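Local coordinates for protein BtGH115A (Bacteroides thetaiotaomicron, PDB 5BY3) that probably hydrolyses 4-O-methyl-alpha-glucuronosyl linkages, acting as a family GH115 glycoside hydrolase with specificity for decorated arabinogalactans, at residues L44-L47 / S48-L51; E122-L126 / L127-P131. All coordinates share one frame; numbering follows the deposited sequence.

Contact 1: L44-L47 / S48-L51; sequences LDLL and SRDL
Leu44 to Leu47 bond to Ser48 to Leu51 through four successive i to i+4 backbone hydrogen bonds of helix 38-55, from Ser48 N to Leu44 O at 3.0 Å through to Leu51 N to Leu47 O at 2.6 Å. Leu44 O takes a second bond from the same residue, Ser48 OG, at 2.8 Å. That hydroxyl sits beside its own backbone N (chi1 -54°), which turns it back toward the preceding turn, and it reaches the oxygen from above the carbonyl plane. Leu46 and Arg49 run side by side in the same direction, and CD2 of Leu46 lies over the centre of one guanidinium face, 3.6 Å from Arg49 CZ. The bend of the arginine at chi3 (104°) helps bring the group there, and its NH2 pairs with Glu201 and Glu133. Leu47 and Leu51 cross obliquely on another side of the helix, CG of Leu47 lying 3.7 Å from Leu51 CD1. Asp50, buried, sets CG 3.2 Å from Leu46 O, carboxylate against carbonyl without a hydrogen bond; OD2 pairs with Arg205 and probably bonds Ser124. The helix thus packs apolar groups on strand 28-31 and helix 113-126, glutamates match Arg49, and Arg205 and Ser124 probably offset Leu46 O at ionised Asp50.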
loop_
_atom_site.group_PDB
_atom_site.type_symbol
_atom_site.label_atom_id
_atom_site.label_comp_id
_atom_site.label_asym_id
_atom_site.label_seq_id
_atom_site.Cartn_x
_atom_site.Cartn_y
_atom_site.Cartn_z
ATOM N N LEU A 44 -13.729 1.902 -23.297
ATOM C CA LEU A 44 -14.310 2.794 -24.251
ATOM C C LEU A 44 -15.377 3.695 -23.620
ATOM O O LEU A 44 -15.304 4.904 -23.779
ATOM C CB LEU A 44 -14.849 2.021 -25.442
ATOM C CG LEU A 44 -13.784 1.871 -26.525
ATOM C CD1 LEU A 44 -14.400 1.172 -27.723
ATOM C CD2 LEU A 44 -13.230 3.214 -26.940
ATOM N N ASP A 45 -16.326 3.106 -22.889
ATOM C CA ASP A 45 -17.331 3.885 -22.150
ATOM C C ASP A 45 -16.676 4.938 -21.240
ATOM O O ASP A 45 -17.085 6.121 -21.238
ATOM C CB ASP A 45 -18.270 2.970 -21.338
ATOM C CG ASP A 45 -19.293 2.226 -22.199
ATOM O OD1 ASP A 45 -19.337 2.398 -23.442
ATOM O OD2 ASP A 45 -20.076 1.451 -21.617
ATOM N N LEU A 46 -15.641 4.507 -20.512
ATOM C CA LEU A 46 -14.911 5.372 -19.604
ATOM C C LEU A 46 -14.246 6.508 -20.351
ATOM O O LEU A 46 -14.257 7.614 -19.869
ATOM C CB LEU A 46 -13.847 4.603 -18.833
ATOM C CG LEU A 46 -14.186 4.133 -17.430
ATOM C CD1 LEU A 46 -12.949 3.489 -16.812
ATOM C CD2 LEU A 46 -14.730 5.274 -16.567
ATOM N N LEU A 47 -13.698 6.242 -21.534
ATOM C CA LEU A 47 -13.062 7.310 -22.322
ATOM C C LEU A 47 -14.084 8.324 -22.827
ATOM O O LEU A 47 -13.830 9.536 -22.835
ATOM C CB LEU A 47 -12.216 6.748 -23.475
ATOM C CG LEU A 47 -11.537 7.743 -24.413
ATOM C CD1 LEU A 47 -10.388 8.501 -23.785
ATOM C CD2 LEU A 47 -11.025 7.027 -25.635
ATOM N N SER A 48 -15.232 7.813 -23.236
ATOM C CA SER A 48 -16.284 8.619 -23.810
ATOM C C SER A 48 -16.762 9.557 -22.756
ATOM O O SER A 48 -16.938 10.753 -23.017
ATOM C CB SER A 48 -17.448 7.746 -24.272
ATOM O OG SER A 48 -16.940 6.780 -25.133
ATOM N N ARG A 49 -16.961 9.004 -21.562
ATOM C CA ARG A 49 -17.269 9.809 -20.383
ATOM C C ARG A 49 -16.265 10.976 -20.201
ATOM O O ARG A 49 -16.667 12.094 -19.910
ATOM C CB ARG A 49 -17.321 8.898 -19.165
ATOM C CG ARG A 49 -17.826 9.570 -17.919
ATOM C CD ARG A 49 -18.195 8.500 -16.922
ATOM N NE ARG A 49 -17.199 8.377 -15.878
ATOM C CZ ARG A 49 -17.156 7.379 -14.999
ATOM N NH1 ARG A 49 -18.034 6.382 -15.042
ATOM N NH2 ARG A 49 -16.214 7.377 -14.070
ATOM N N ASP A 50 -14.978 10.698 -20.436
ATOM C CA ASP A 50 -13.901 11.671 -20.279
ATOM C C ASP A 50 -13.814 12.608 -21.454
ATOM O O ASP A 50 -13.575 13.783 -21.256
ATOM C CB ASP A 50 -12.554 10.968 -20.021
ATOM C CG ASP A 50 -12.596 10.072 -18.791
ATOM O OD1 ASP A 50 -13.536 10.219 -17.947
ATOM O OD2 ASP A 50 -11.707 9.192 -18.683
ATOM N N LEU A 51 -14.019 12.096 -22.672
ATOM C CA LEU A 51 -14.157 12.932 -23.874
ATOM C C LEU A 51 -15.259 14.013 -23.756
ATOM O O LEU A 51 -15.033 15.161 -24.135
ATOM C CB LEU A 51 -14.394 12.046 -25.112
ATOM C CG LEU A 51 -13.114 11.463 -25.721
ATOM C CD1 LEU A 51 -13.464 10.195 -26.474
ATOM C CD2 LEU A 51 -12.370 12.432 -26.617
#

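Contact 2: E122-L126 / L127-P131; sequences EISRL and LGVSP
Arg125 and Pro131 meet at about a right angle where the chain leaves helix 113-126, the arginine NH2 lying 3.8 Å from Pro131 CG in van der Waals contact. The arginine is extended from CG to NE, which carries its guanidinium away from its own helical turn to the proline ring; the hydrogen-bond partner of NH2 is the carbonyl oxygen of Arg205. On another side of the turn, Val129 packs against Ser124. Its CB lies 3.9 Å from Ser124 OG, while its CG2, set beside the backbone N (chi1 of CG1 -174°), comes within 3.4 Å of Ser124 O. The serine hydroxyl has Asp50 as its probable hydrogen-bond partner. Leu127 folds back along the helix end, its CG 3.2 Å from Ile123 O and its side chain touching Phe146 of strand 145-148.

The backbone beneath these groups forms a Schellman motif. Val129 N bonds to Ser124 O at 3.2 Å, and Gly128 N bonds to Arg125 O at 2.9 Å, approaching from above the carbonyl plane. Gly128 has positive phi (84°), a conformation in which a side chain would press on the preceding carbonyl oxygen. Leu127 N completes the last helical bond, to Ile123 O at 3.0 Å. The departing backbone therefore caps Ser124 O through Val129 N and Arg125 O through Gly128 N, with Val129 packed over Ser124 O and Arg125 tying the helix end to the Arg205 carbonyl.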
loop_
_atom_site.group_PDB
_atom_site.type_symbol
_atom_site.label_atom_id
_atom_site.label_comp_id
_atom_site.label_asym_id
_atom_site.label_seq_id
_atom_site.Cartn_x
_atom_site.Cartn_y
_atom_site.Cartn_z
ATOM N N GLU A 122 -5.057 5.373 -21.531
ATOM C CA GLU A 122 -3.880 6.233 -21.599
ATOM C C GLU A 122 -4.269 7.563 -22.212
ATOM O O GLU A 122 -3.700 8.622 -21.873
ATOM C CB GLU A 122 -2.793 5.566 -22.452
ATOM C CG GLU A 122 -1.481 6.315 -22.613
ATOM C CD GLU A 122 -0.858 6.796 -21.304
ATOM O OE1 GLU A 122 -0.822 6.047 -20.282
ATOM O OE2 GLU A 122 -0.366 7.944 -21.322
ATOM N N ILE A 123 -5.229 7.494 -23.128
ATOM C CA ILE A 123 -5.721 8.657 -23.862
ATOM C C ILE A 123 -6.470 9.492 -22.860
ATOM O O ILE A 123 -6.374 10.709 -22.883
ATOM C CB ILE A 123 -6.641 8.250 -25.024
ATOM C CG1 ILE A 123 -5.842 7.377 -26.005
ATOM C CG2 ILE A 123 -7.291 9.474 -25.691
ATOM C CD1 ILE A 123 -6.645 6.957 -27.213
ATOM N N SER A 124 -7.150 8.808 -21.937
ATOM C CA SER A 124 -7.865 9.462 -20.868
ATOM C C SER A 124 -6.902 10.194 -19.887
ATOM O O SER A 124 -7.180 11.334 -19.491
ATOM C CB SER A 124 -8.810 8.464 -20.238
ATOM O OG SER A 124 -8.963 8.723 -18.865
ATOM N N ARG A 125 -5.766 9.575 -19.546
ATOM C CA ARG A 125 -4.677 10.257 -18.797
ATOM C C ARG A 125 -4.104 11.494 -19.519
ATOM O O ARG A 125 -3.839 12.527 -18.872
ATOM C CB ARG A 125 -3.535 9.282 -18.424
ATOM C CG ARG A 125 -3.872 8.345 -17.260
ATOM C CD ARG A 125 -3.099 7.017 -17.300
ATOM N NE ARG A 125 -3.170 6.301 -16.011
ATOM C CZ ARG A 125 -2.478 6.613 -14.894
ATOM N NH1 ARG A 125 -1.599 7.629 -14.847
ATOM N NH2 ARG A 125 -2.659 5.888 -13.798
ATOM N N LEU A 126 -3.910 11.369 -20.841
ATOM C CA LEU A 126 -3.424 12.439 -21.724
ATOM C C LEU A 126 -4.389 13.651 -21.757
ATOM O O LEU A 126 -3.993 14.800 -21.940
ATOM C CB LEU A 126 -3.269 11.883 -23.149
ATOM C CG LEU A 126 -2.108 10.927 -23.428
ATOM C CD1 LEU A 126 -2.168 10.470 -24.846
ATOM C CD2 LEU A 126 -0.749 11.561 -23.157
ATOM N N LEU A 127 -5.673 13.374 -21.628
ATOM C CA LEU A 127 -6.649 14.409 -21.573
ATOM C C LEU A 127 -6.639 15.087 -20.186
ATOM O O LEU A 127 -7.394 16.035 -19.947
ATOM C CB LEU A 127 -8.012 13.831 -21.902
ATOM C CG LEU A 127 -8.167 13.307 -23.316
ATOM C CD1 LEU A 127 -9.513 12.644 -23.379
ATOM C CD2 LEU A 127 -8.109 14.419 -24.353
ATOM N N GLY A 128 -5.774 14.608 -19.290
ATOM C CA GLY A 128 -5.635 15.224 -17.999
ATOM C C GLY A 128 -6.657 14.749 -16.992
ATOM O O GLY A 128 -6.947 15.471 -16.032
ATOM N N VAL A 129 -7.178 13.531 -17.181
ATOM C CA VAL A 129 -8.132 12.933 -16.234
ATOM C C VAL A 129 -7.408 12.067 -15.185
ATOM O O VAL A 129 -6.795 11.058 -15.521
ATOM C CB VAL A 129 -9.242 12.127 -16.968
ATOM C CG1 VAL A 129 -10.317 11.640 -16.008
ATOM C CG2 VAL A 129 -9.870 12.958 -18.082
ATOM N N SER A 130 -7.467 12.494 -13.921
ATOM C CA SER A 130 -6.903 11.759 -12.792
ATOM C C SER A 130 -7.660 10.431 -12.548
ATOM O O SER A 130 -8.889 10.377 -12.727
ATOM C CB SER A 130 -6.979 12.651 -11.537
ATOM O OG SER A 130 -6.994 11.927 -10.309
ATOM N N PRO A 131 -6.937 9.363 -12.124
ATOM C CA PRO A 131 -7.586 8.191 -11.500
ATOM C C PRO A 131 -8.643 8.520 -10.428
ATOM O O PRO A 131 -9.599 7.755 -10.260
ATOM C CB PRO A 131 -6.411 7.459 -10.832
ATOM C CG PRO A 131 -5.267 7.731 -11.763
ATOM C CD PRO A 131 -5.490 9.119 -12.340
#

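How the contacts relate
Contact 1 comes first along the chain, within helix 38-55 of the beta-alpha-beta unit formed with strands 28-31 and 59-62; contact 2 follows at the C-terminal end of helix 113-126. Their centres are 10 Å apart, and both helices pack on strands of the same mixed sheet near the N-terminus. The two contacts touch directly: the probable hydrogen bond from Ser124 OG to Asp50 OD2 spans 2.8 Å, while Leu47 packs on Ile123 and Ser124, and Asp50 CB meets Val129 CG2. Arg205, at the end of helix 193-205, has polar partners in both. The pair thus brings helices 38-55 and 113-126 together, with Arg205 linking both to helix 193-205.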